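Local structure of cobalamin biosynthesis precorrin-6Y methylase (CbiE) (Archaeoglobus fulgidus, 2BB3) at residues A131-D136 against H162-A167; P99-L104 against S124-A129; L184-L187 against E192-R195; E38-I43 against K118-I123. The protein probably transfers a methyl group from S-adenosyl-L-methionine to a precorrin intermediate on the route to adenosylcobalamin, and here holds S-adenosyl-L-homocysteine. All blocks are in the same frame, centred on the assembly; numbering follows the deposited sequence.

Contact 1: A131-D136 against H162-A167; sequences ARLKVD and HLLILA. With SAH (S-adenosyl-L-homocysteine), chain C.
Leu133, the last residue of helix 125-133, and Val135, just beyond it, lean on Leu164 and His162 of strand 162-167, a member of the mixed sheet in this tetrapyrrole methylase. The touch is light and apolar. Leu133 extends one methyl, CD1, to within 4.3 Å of Leu164 CD1, two branched apolar ends meeting between the helix end and the strand. Lys134 takes a positive phi (63°) and ends the helix, which brings Val135 round to the strand. With Val135 CG1 anti to its own backbone N (chi1 173°), this methyl reaches His162 CD2 at 4.1 Å, meeting the imidazole obliquely. The polar side of that ring is engaged through ND1 with the backbone N of Arg215. Farther along, the strand serves the cofactor. The carbonyl O of Ala167 lies 2.7 Å from O2' and 3.1 Å from O3' of S-adenosyl-L-homocysteine, while Leu166 CD1 packs 3.8 Å from ribose O4'. Strand 140-144 flanks 162-167 on one edge and strand 209-213 on the other; Leu164 also rests on Val126 and Leu130 of the helix, and His162 meets Phe212 edge-to-face.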
# COMPACT_ATOMS: atom_id res chain seq x y z
N ALA A 131 -7.17 -0.18 -6.62
CA ALA A 131 -6.93 -0.39 -8.04
C ALA A 131 -8.23 -0.67 -8.78
O ALA A 131 -8.39 -0.26 -9.92
CB ALA A 131 -5.94 -1.51 -8.25
N ARG A 132 -9.16 -1.38 -8.14
CA ARG A 132 -10.45 -1.66 -8.79
C ARG A 132 -11.28 -0.39 -8.96
O ARG A 132 -11.94 -0.21 -9.97
CB ARG A 132 -11.30 -2.63 -7.95
CG ARG A 132 -10.74 -4.02 -7.79
CD ARG A 132 -10.73 -4.79 -9.10
NE ARG A 132 -10.55 -6.21 -8.81
CZ ARG A 132 -9.37 -6.82 -8.74
NH1 ARG A 132 -8.26 -6.13 -8.94
NH2 ARG A 132 -9.32 -8.12 -8.41
N LEU A 133 -11.21 0.48 -7.96
CA LEU A 133 -11.97 1.73 -7.91
C LEU A 133 -11.32 2.90 -8.63
O LEU A 133 -11.98 3.91 -8.86
CB LEU A 133 -12.17 2.16 -6.45
CG LEU A 133 -12.95 1.26 -5.49
CD1 LEU A 133 -12.68 1.69 -4.08
CD2 LEU A 133 -14.44 1.36 -5.81
N LYS A 134 -10.04 2.78 -8.97
CA LYS A 134 -9.31 3.87 -9.63
C LYS A 134 -9.25 5.06 -8.66
O LYS A 134 -9.38 6.21 -9.06
CB LYS A 134 -10.01 4.33 -10.93
CG LYS A 134 -10.27 3.23 -11.95
CD LYS A 134 -8.97 2.55 -12.38
CE LYS A 134 -9.24 1.49 -13.43
NZ LYS A 134 -9.93 2.05 -14.62
N VAL A 135 -9.05 4.77 -7.37
CA VAL A 135 -8.97 5.82 -6.36
C VAL A 135 -7.58 5.87 -5.73
O VAL A 135 -6.98 4.83 -5.47
CB VAL A 135 -10.03 5.59 -5.24
CG1 VAL A 135 -9.83 6.58 -4.10
CG2 VAL A 135 -11.45 5.77 -5.84
N ASP A 136 -7.06 7.07 -5.51
CA ASP A 136 -5.73 7.22 -4.93
C ASP A 136 -5.76 7.07 -3.41
O ASP A 136 -6.75 7.44 -2.76
CB ASP A 136 -5.13 8.60 -5.30
CG ASP A 136 -3.62 8.63 -5.22
OD1 ASP A 136 -3.05 8.92 -4.14
OD2 ASP A 136 -2.98 8.36 -6.26
N HIS A 162 -12.55 9.92 1.60
CA HIS A 162 -13.45 8.81 1.40
C HIS A 162 -12.96 7.86 2.49
O HIS A 162 -11.85 8.01 2.98
CB HIS A 162 -13.20 8.08 0.08
CG HIS A 162 -13.25 8.95 -1.13
ND1 HIS A 162 -14.33 9.74 -1.44
CD2 HIS A 162 -12.39 9.08 -2.18
CE1 HIS A 162 -14.15 10.31 -2.61
NE2 HIS A 162 -12.97 9.92 -3.08
N LEU A 163 -13.77 6.90 2.87
CA LEU A 163 -13.33 5.92 3.84
C LEU A 163 -13.16 4.59 3.12
O LEU A 163 -13.94 4.24 2.24
CB LEU A 163 -14.36 5.75 4.97
CG LEU A 163 -14.52 6.92 5.95
CD1 LEU A 163 -15.46 6.48 7.08
CD2 LEU A 163 -13.16 7.33 6.52
N LEU A 164 -12.11 3.87 3.49
CA LEU A 164 -11.85 2.54 2.95
C LEU A 164 -11.78 1.74 4.26
O LEU A 164 -10.79 1.79 4.98
CB LEU A 164 -10.53 2.50 2.19
CG LEU A 164 -10.48 1.42 1.10
CD1 LEU A 164 -11.55 1.71 0.05
CD2 LEU A 164 -9.11 1.37 0.44
N ILE A 165 -12.86 1.03 4.57
CA ILE A 165 -12.94 0.28 5.81
C ILE A 165 -12.63 -1.20 5.64
O ILE A 165 -13.23 -1.86 4.81
CB ILE A 165 -14.36 0.40 6.42
CG1 ILE A 165 -14.74 1.88 6.56
CG2 ILE A 165 -14.42 -0.30 7.77
CD1 ILE A 165 -16.25 2.10 6.76
N LEU A 166 -11.69 -1.72 6.42
CA LEU A 166 -11.40 -3.14 6.35
C LEU A 166 -12.40 -3.75 7.31
O LEU A 166 -12.28 -3.60 8.53
CB LEU A 166 -9.96 -3.43 6.78
CG LEU A 166 -8.88 -2.75 5.94
CD1 LEU A 166 -7.64 -3.58 5.93
CD2 LEU A 166 -9.34 -2.57 4.52
N ALA A 167 -13.41 -4.44 6.78
CA ALA A 167 -14.43 -5.00 7.64
C ALA A 167 -14.59 -6.50 7.52
O ALA A 167 -14.04 -7.15 6.63
CB ALA A 167 -15.77 -4.32 7.35
N SAH C . -2.77 -7.46 6.13
CA SAH C . -3.92 -7.53 5.32
CB SAH C . -5.19 -7.18 6.11
CG SAH C . -5.63 -7.93 7.35
SD SAH C . -6.90 -7.24 8.37
C SAH C . -3.68 -6.69 4.12
O SAH C . -4.50 -6.89 3.32
OXT SAH C . -2.76 -5.92 4.05
C5' SAH C . -8.06 -8.30 7.55
C4' SAH C . -9.10 -7.58 6.71
O4' SAH C . -8.66 -7.20 5.47
C3' SAH C . -10.42 -8.27 6.53
O3' SAH C . -11.27 -8.16 7.59
C2' SAH C . -10.91 -7.58 5.31
O2' SAH C . -11.63 -6.46 5.61
C1' SAH C . -9.68 -7.18 4.58
N9 SAH C . -9.36 -8.14 3.55
C8 SAH C . -8.36 -8.97 3.59
N7 SAH C . -8.29 -9.66 2.51
C5 SAH C . -9.25 -9.30 1.75
C6 SAH C . -9.62 -9.70 0.51
N6 SAH C . -9.02 -10.62 -0.15
N1 SAH C . -10.66 -9.11 -0.04
C2 SAH C . -11.33 -8.16 0.61
N3 SAH C . -10.94 -7.78 1.81
C4 SAH C . -9.93 -8.34 2.39

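Contact 2: P99-L104 against S124-A129; sequences PMVAGL and SSVQVA. With SAH (S-adenosyl-L-homocysteine), chain C.
Val101 and Ser124 mark the nearest approach of the two backbones, their CA atoms 7.2 Å apart. Residues 99-104 form an irregular loop in which Ala102 adopts a left-handed conformation with positive phi, and at Gly103 any side chain would run into Pro99 O; Ala102 N and Gly103 N bond to Asp136 of the second subunit. Ser124 is the N-cap of helix 125-133. Ser124 and Gln127 make a capping box: Gln127 N gives to Ser124 OG at 3.2 Å, and Ser124 N returns a nearly straight bond (167°) to Gln127 OE1 at 2.9 Å, so serine suits the place by offering a short acceptor to the helix's first turn. Val101 turns its two methyls to different residues of the helix start. CG2 lies 3.9 Å from Ser124 CB, whereas CG1, anti to the backbone N (chi1 172°), comes 4.0 Å from Val126 CG2. The amino-acid end of S-adenosyl-L-homocysteine lies between loop and helix. Its N donates to Val101 O at 3.2 Å; its carboxylate O receives Ser125 N at 3.0 Å and a second bond from Ser125 OG, where the helix N-terminus probably helps to stabilise the negative charge. Leu164 and Leu166 of strand 162-167 cover Val126, and Leu166 also covers Val101.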
# COMPACT_ATOMS: atom_id res chain seq x y z
N PRO A 99 1.91 -6.43 5.88
CA PRO A 99 2.05 -6.49 7.35
C PRO A 99 1.65 -5.22 8.11
O PRO A 99 1.18 -5.28 9.24
CB PRO A 99 3.53 -6.82 7.55
CG PRO A 99 3.97 -7.42 6.21
CD PRO A 99 3.21 -6.60 5.22
N MSE A 100 1.86 -4.06 7.50
CA MSE A 100 1.53 -2.81 8.17
C MSE A 100 0.16 -2.24 7.76
O MSE A 100 -0.01 -1.03 7.63
CB MSE A 100 2.64 -1.79 7.92
CG MSE A 100 3.93 -2.04 8.73
SE MSE A 100 3.66 -1.99 10.69
CE MSE A 100 3.67 -3.91 10.96
N VAL A 101 -0.80 -3.13 7.50
CA VAL A 101 -2.17 -2.73 7.21
C VAL A 101 -3.02 -3.62 8.12
O VAL A 101 -3.15 -4.82 7.87
CB VAL A 101 -2.61 -3.00 5.74
CG1 VAL A 101 -4.10 -2.73 5.61
CG2 VAL A 101 -1.82 -2.13 4.76
N ALA A 102 -3.58 -3.03 9.17
CA ALA A 102 -4.41 -3.77 10.12
C ALA A 102 -3.62 -4.99 10.54
O ALA A 102 -4.17 -6.09 10.66
CB ALA A 102 -5.70 -4.19 9.47
N GLY A 103 -2.32 -4.80 10.72
CA GLY A 103 -1.48 -5.92 11.08
C GLY A 103 -1.11 -6.04 12.54
O GLY A 103 -1.90 -5.74 13.44
N LEU A 104 0.13 -6.47 12.77
CA LEU A 104 0.65 -6.69 14.09
C LEU A 104 1.22 -5.45 14.77
O LEU A 104 1.56 -5.48 15.93
CB LEU A 104 1.74 -7.78 14.03
CG LEU A 104 1.25 -9.16 13.57
CD1 LEU A 104 2.43 -10.13 13.51
CD2 LEU A 104 0.17 -9.69 14.53
N SER A 124 -1.48 -5.21 -0.37
CA SER A 124 -2.63 -5.35 0.51
C SER A 124 -3.96 -5.35 -0.19
O SER A 124 -4.07 -4.95 -1.35
CB SER A 124 -2.63 -4.23 1.56
OG SER A 124 -2.83 -2.97 0.96
N SER A 125 -4.99 -5.79 0.52
CA SER A 125 -6.33 -5.84 -0.04
C SER A 125 -6.73 -4.39 -0.27
O SER A 125 -7.57 -4.08 -1.14
CB SER A 125 -7.30 -6.54 0.92
OG SER A 125 -7.30 -5.93 2.20
N VAL A 126 -6.14 -3.49 0.50
CA VAL A 126 -6.40 -2.08 0.35
C VAL A 126 -5.94 -1.64 -1.04
O VAL A 126 -6.67 -0.95 -1.75
CB VAL A 126 -5.69 -1.23 1.44
CG1 VAL A 126 -5.60 0.26 0.97
CG2 VAL A 126 -6.49 -1.33 2.75
N GLN A 127 -4.75 -2.05 -1.43
CA GLN A 127 -4.24 -1.69 -2.75
C GLN A 127 -5.06 -2.29 -3.88
O GLN A 127 -5.32 -1.63 -4.90
CB GLN A 127 -2.79 -2.14 -2.91
CG GLN A 127 -1.78 -1.26 -2.23
CD GLN A 127 -0.44 -1.91 -2.14
OE1 GLN A 127 -0.20 -2.73 -1.25
NE2 GLN A 127 0.45 -1.57 -3.08
N VAL A 128 -5.46 -3.55 -3.71
CA VAL A 128 -6.25 -4.20 -4.74
C VAL A 128 -7.59 -3.47 -4.91
O VAL A 128 -8.01 -3.23 -6.04
CB VAL A 128 -6.45 -5.70 -4.40
CG1 VAL A 128 -7.44 -6.34 -5.36
CG2 VAL A 128 -5.11 -6.42 -4.48
N ALA A 129 -8.23 -3.09 -3.80
CA ALA A 129 -9.51 -2.37 -3.86
C ALA A 129 -9.35 -1.00 -4.54
O ALA A 129 -10.15 -0.61 -5.40
CB ALA A 129 -10.11 -2.18 -2.43
N SAH C . -2.77 -7.46 6.13
CA SAH C . -3.92 -7.53 5.32
CB SAH C . -5.19 -7.18 6.11
CG SAH C . -5.63 -7.93 7.35
SD SAH C . -6.90 -7.24 8.37
C SAH C . -3.68 -6.69 4.12
O SAH C . -4.50 -6.89 3.32
OXT SAH C . -2.76 -5.92 4.05
C5' SAH C . -8.06 -8.30 7.55
C4' SAH C . -9.10 -7.58 6.71
O4' SAH C . -8.66 -7.20 5.47
C3' SAH C . -10.42 -8.27 6.53
O3' SAH C . -11.27 -8.16 7.59
C2' SAH C . -10.91 -7.58 5.31
O2' SAH C . -11.63 -6.46 5.61
C1' SAH C . -9.68 -7.18 4.58
N9 SAH C . -9.36 -8.14 3.55
C8 SAH C . -8.36 -8.97 3.59
N7 SAH C . -8.29 -9.66 2.51
C5 SAH C . -9.25 -9.30 1.75
C6 SAH C . -9.62 -9.70 0.51
N6 SAH C . -9.02 -10.62 -0.15
N1 SAH C . -10.66 -9.11 -0.04
C2 SAH C . -11.33 -8.16 0.61
N3 SAH C . -10.94 -7.78 1.81
C4 SAH C . -9.93 -8.34 2.39

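Contact 3: L184-L187 against E192-R195; sequences LENL and ERIR. With SAH (S-adenosyl-L-homocysteine), chain C.
Glu185 O is gripped twice from the facing segment: Arg193 N donates to it at 2.9 Å, and Glu192 CA, just before strand 193-198, adds a CA-H...O contact at 3.2 Å. In return Glu185 N gives a straight bond to Arg193 O at 2.8 Å, completing the hydrogen-bonded antiparallel pair. Beyond the backbone, Arg195 NH1 meets Glu185 OE2 at 2.8 Å, the oxygen in the guanidinium plane but the nitrogen 37° above that of the carboxylate. Arg193, bent at chi3 (-56°), brings NE and NH1 to OE1 in weak bonds, less certain because the place of OE1 is itself doubtful; its guanidinium stands almost perpendicular to the carboxylate. Strands 180-185 and 193-198 form a beta hairpin at the edge of the mixed sheet. With a glutamine in place of Glu185, Arg195 NH1 would probably lose its main counter-charge and Arg193 be left leaning on Glu205 for its own. On the other face, in the non-hydrogen-bonded pair, Leu184 CD2 and Ile194 CD1 lie side by side at 4.0 Å. Past the strand's end, the backbone of Leu187 reads the adenine of S-adenosyl-L-homocysteine: its N gives to N1 at 2.9 Å and its O takes N6 at 3.1 Å.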
# COMPACT_ATOMS: atom_id res chain seq x y z
N LEU A 184 -16.35 -4.50 -1.49
CA LEU A 184 -15.43 -5.28 -2.31
C LEU A 184 -15.15 -6.53 -1.47
O LEU A 184 -14.45 -6.48 -0.47
CB LEU A 184 -14.17 -4.47 -2.66
CG LEU A 184 -14.57 -3.19 -3.39
CD1 LEU A 184 -14.55 -2.03 -2.41
CD2 LEU A 184 -13.65 -2.90 -4.57
N GLU A 185 -15.75 -7.64 -1.89
CA GLU A 185 -15.66 -8.90 -1.19
C GLU A 185 -14.76 -9.94 -1.81
O GLU A 185 -14.78 -10.17 -3.03
CB GLU A 185 -17.07 -9.51 -1.07
CG GLU A 185 -18.07 -8.56 -0.47
CD GLU A 185 -19.49 -9.08 -0.53
OE1 GLU A 185 -19.97 -9.40 -1.65
OE2 GLU A 185 -20.13 -9.19 0.54
N ASN A 186 -13.96 -10.57 -0.96
CA ASN A 186 -13.08 -11.64 -1.38
C ASN A 186 -12.25 -11.29 -2.62
O ASN A 186 -12.18 -12.07 -3.57
CB ASN A 186 -13.94 -12.88 -1.66
CG ASN A 186 -15.04 -13.05 -0.62
OD1 ASN A 186 -14.80 -12.94 0.59
ND2 ASN A 186 -16.26 -13.32 -1.08
N LEU A 187 -11.62 -10.12 -2.60
CA LEU A 187 -10.80 -9.71 -3.73
C LEU A 187 -9.78 -10.80 -4.06
O LEU A 187 -9.09 -11.32 -3.18
CB LEU A 187 -10.09 -8.39 -3.42
CG LEU A 187 -11.07 -7.22 -3.27
CD1 LEU A 187 -10.33 -5.94 -2.88
CD2 LEU A 187 -11.81 -7.01 -4.60
N GLU A 192 -15.01 -13.69 -5.30
CA GLU A 192 -14.90 -12.25 -5.42
C GLU A 192 -16.17 -11.59 -5.94
O GLU A 192 -16.72 -12.00 -6.96
CB GLU A 192 -13.74 -11.88 -6.36
CG GLU A 192 -13.61 -10.37 -6.58
CD GLU A 192 -12.54 -10.01 -7.58
OE1 GLU A 192 -12.88 -9.42 -8.62
OE2 GLU A 192 -11.35 -10.30 -7.33
N ARG A 193 -16.63 -10.56 -5.24
CA ARG A 193 -17.83 -9.83 -5.62
C ARG A 193 -17.69 -8.35 -5.32
O ARG A 193 -17.10 -7.97 -4.31
CB ARG A 193 -19.06 -10.28 -4.82
CG ARG A 193 -19.62 -11.63 -5.12
CD ARG A 193 -20.97 -11.76 -4.38
NE ARG A 193 -20.80 -11.54 -2.95
CZ ARG A 193 -20.30 -12.42 -2.09
NH1 ARG A 193 -20.18 -12.11 -0.80
NH2 ARG A 193 -19.93 -13.63 -2.51
N ILE A 194 -18.26 -7.51 -6.17
CA ILE A 194 -18.26 -6.08 -5.90
C ILE A 194 -19.74 -5.71 -5.92
O ILE A 194 -20.43 -5.95 -6.89
CB ILE A 194 -17.46 -5.27 -6.96
CG1 ILE A 194 -15.97 -5.63 -6.90
CG2 ILE A 194 -17.64 -3.78 -6.70
CD1 ILE A 194 -15.10 -4.74 -7.80
N ARG A 195 -20.24 -5.14 -4.82
CA ARG A 195 -21.65 -4.79 -4.75
C ARG A 195 -21.82 -3.33 -4.39
O ARG A 195 -20.92 -2.72 -3.81
CB ARG A 195 -22.36 -5.66 -3.69
CG ARG A 195 -22.18 -7.17 -3.91
CD ARG A 195 -22.18 -7.91 -2.56
NE ARG A 195 -23.48 -7.76 -1.92
CZ ARG A 195 -23.74 -8.01 -0.65
NH1 ARG A 195 -22.79 -8.45 0.19
NH2 ARG A 195 -24.96 -7.79 -0.22
N SAH C . -2.77 -7.46 6.13
CA SAH C . -3.92 -7.53 5.32
CB SAH C . -5.19 -7.18 6.11
CG SAH C . -5.63 -7.93 7.35
SD SAH C . -6.90 -7.24 8.37
C SAH C . -3.68 -6.69 4.12
O SAH C . -4.50 -6.89 3.32
OXT SAH C . -2.76 -5.92 4.05
C5' SAH C . -8.06 -8.30 7.55
C4' SAH C . -9.10 -7.58 6.71
O4' SAH C . -8.66 -7.20 5.47
C3' SAH C . -10.42 -8.27 6.53
O3' SAH C . -11.27 -8.16 7.59
C2' SAH C . -10.91 -7.58 5.31
O2' SAH C . -11.63 -6.46 5.61
C1' SAH C . -9.68 -7.18 4.58
N9 SAH C . -9.36 -8.14 3.55
C8 SAH C . -8.36 -8.97 3.59
N7 SAH C . -8.29 -9.66 2.51
C5 SAH C . -9.25 -9.30 1.75
C6 SAH C . -9.62 -9.70 0.51
N6 SAH C . -9.02 -10.62 -0.15
N1 SAH C . -10.66 -9.11 -0.04
C2 SAH C . -11.33 -8.16 0.61
N3 SAH C . -10.94 -7.78 1.81
C4 SAH C . -9.93 -8.34 2.39

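Contact 4: E38-I43 against K118-I123; sequences ERAKEI and KIEPAI
Arg39 is the first residue of helix 38-46 to meet Glu120, at the end of strand 116-120. The helix belongs to a beta-alpha-beta crossover between strands 23-28 and 49-52 of the parallel sheet, where 116-120 is an outermost strand; the axes of residues 38-43 and 118-120 approach to 10.0 Å, at 128°. The extended chain of Arg39 lies crosswise over the glutamate at about a right angle, its CD 3.7 Å from Glu120 OE1. Its charge stays farther off: NH1 is 4.1 Å from OE1, which lies well out of the guanidinium plane, so any attraction is probably one of charges alone, with no N-H pointing at the oxygen. Lys118 NZ, 5.0 Å from Arg39 NH2, adds another positive charge nearby. Next comes Ala40, whose small CB lets the backbones close in and touches Glu120 CG at 4.3 Å. A turn later Ile43 places CD1 4.1 Å from Glu120 CB and also packs on Trp25 of strand 23-28. Glu120 reaches them all with CG anti to the backbone N (chi1 -176°) and a bend at chi2 (57°) that turns its carboxylate against the Arg39 chain. Were Glu120 replaced by an alanine, a gap would probably open beside the aliphatic part of Arg39, and its guanidinium would lose the negative charge nearby. Glu120 OE2 is buried 3.8 Å from Arg39 CB and has no hydrogen-bonding partner in the model.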
# COMPACT_ATOMS: atom_id res chain seq x y z
N GLU A 38 10.55 -10.64 -4.78
CA GLU A 38 11.81 -11.37 -4.80
C GLU A 38 12.50 -11.35 -3.45
O GLU A 38 13.14 -12.32 -3.05
CB GLU A 38 12.76 -10.79 -5.86
CG GLU A 38 12.09 -10.40 -7.18
CD GLU A 38 13.08 -10.03 -8.28
OE1 GLU A 38 14.17 -9.49 -7.95
OE2 GLU A 38 12.77 -10.28 -9.47
N ARG A 39 12.37 -10.24 -2.73
CA ARG A 39 13.00 -10.15 -1.43
C ARG A 39 12.25 -11.02 -0.42
O ARG A 39 12.87 -11.67 0.42
CB ARG A 39 13.07 -8.70 -0.96
CG ARG A 39 14.16 -8.44 0.07
CD ARG A 39 14.32 -6.96 0.35
NE ARG A 39 15.36 -6.68 1.34
CZ ARG A 39 15.55 -5.49 1.90
NH1 ARG A 39 14.77 -4.47 1.57
NH2 ARG A 39 16.51 -5.33 2.80
N ALA A 40 10.93 -11.03 -0.51
CA ALA A 40 10.13 -11.86 0.39
C ALA A 40 10.51 -13.34 0.23
O ALA A 40 10.70 -14.04 1.22
CB ALA A 40 8.64 -11.66 0.10
N LYS A 41 10.63 -13.80 -1.01
CA LYS A 41 10.98 -15.19 -1.28
C LYS A 41 12.36 -15.54 -0.74
O LYS A 41 12.56 -16.61 -0.19
CB LYS A 41 10.92 -15.48 -2.78
CG LYS A 41 9.55 -15.26 -3.39
CD LYS A 41 9.54 -15.44 -4.90
CE LYS A 41 8.35 -14.71 -5.52
NZ LYS A 41 8.17 -15.03 -6.97
N GLU A 42 13.30 -14.62 -0.89
CA GLU A 42 14.65 -14.87 -0.40
C GLU A 42 14.62 -15.01 1.11
O GLU A 42 15.22 -15.94 1.67
CB GLU A 42 15.58 -13.74 -0.84
CG GLU A 42 15.69 -13.59 -2.35
CD GLU A 42 16.53 -12.40 -2.78
OE1 GLU A 42 16.62 -12.13 -4.00
OE2 GLU A 42 17.12 -11.74 -1.88
N ILE A 43 13.92 -14.09 1.77
CA ILE A 43 13.79 -14.15 3.22
C ILE A 43 13.15 -15.48 3.59
O ILE A 43 13.63 -16.18 4.47
CB ILE A 43 12.89 -12.98 3.74
CG1 ILE A 43 13.65 -11.65 3.64
CG2 ILE A 43 12.49 -13.21 5.19
CD1 ILE A 43 12.76 -10.44 3.73
N LYS A 118 12.08 -6.78 11.57
CA LYS A 118 12.11 -6.08 10.29
C LYS A 118 10.88 -6.48 9.47
O LYS A 118 10.49 -7.67 9.44
CB LYS A 118 13.40 -6.40 9.52
CG LYS A 118 14.62 -5.61 10.02
CD LYS A 118 15.96 -6.18 9.52
CE LYS A 118 16.25 -5.76 8.08
NZ LYS A 118 17.53 -6.36 7.55
N ILE A 119 10.27 -5.50 8.82
CA ILE A 119 9.08 -5.71 8.02
C ILE A 119 9.36 -5.70 6.53
O ILE A 119 10.06 -4.83 6.02
CB ILE A 119 8.04 -4.59 8.29
CG1 ILE A 119 7.80 -4.43 9.80
CG2 ILE A 119 6.76 -4.88 7.51
CD1 ILE A 119 7.26 -5.64 10.47
N GLU A 120 8.81 -6.69 5.82
CA GLU A 120 8.92 -6.73 4.36
C GLU A 120 7.50 -6.54 3.83
O GLU A 120 6.65 -7.40 4.03
CB GLU A 120 9.46 -8.06 3.84
CG GLU A 120 9.66 -8.07 2.30
CD GLU A 120 10.59 -6.96 1.84
OE1 GLU A 120 11.46 -6.56 2.64
OE2 GLU A 120 10.47 -6.49 0.68
N PRO A 121 7.24 -5.42 3.13
CA PRO A 121 5.93 -5.07 2.54
C PRO A 121 5.44 -6.02 1.46
O PRO A 121 6.22 -6.68 0.81
CB PRO A 121 6.18 -3.70 1.92
CG PRO A 121 7.43 -3.19 2.58
CD PRO A 121 8.26 -4.42 2.77
N ALA A 122 4.13 -6.08 1.28
CA ALA A 122 3.54 -6.89 0.22
C ALA A 122 2.29 -6.13 -0.24
O ALA A 122 1.95 -5.11 0.34
CB ALA A 122 3.18 -8.28 0.74
N ILE A 123 1.58 -6.64 -1.24
CA ILE A 123 0.38 -5.97 -1.72
C ILE A 123 -0.84 -6.27 -0.86
O ILE A 123 -1.18 -7.42 -0.61
CB ILE A 123 0.18 -6.32 -3.21
CG1 ILE A 123 1.24 -5.53 -4.00
CG2 ILE A 123 -1.25 -5.98 -3.68
CD1 ILE A 123 1.56 -6.10 -5.30

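Contact 2 is the buried one, near the centre of the chain; contacts 1, 3 and 4 lie farther out and are partly exposed. Contacts 1 and 2 use opposite ends of helix 125-133 and join where Leu166 packs on Val101 and Val126. Contact 3 reaches the same helix through Leu187 and, by the salt bridge from Glu192, through Arg132. All three line the cofactor pocket, touching its ribose, amino-acid end and adenine in turn. Contact 4 belongs to the parallel sheet and touches contact 2 through Pro99 and Glu120. Apolar methyls dominate contacts 1 and 2, paired charges and strand bonds contact 3, and a buried glutamate packed against an arginine's chain, without a salt bridge, contact 4.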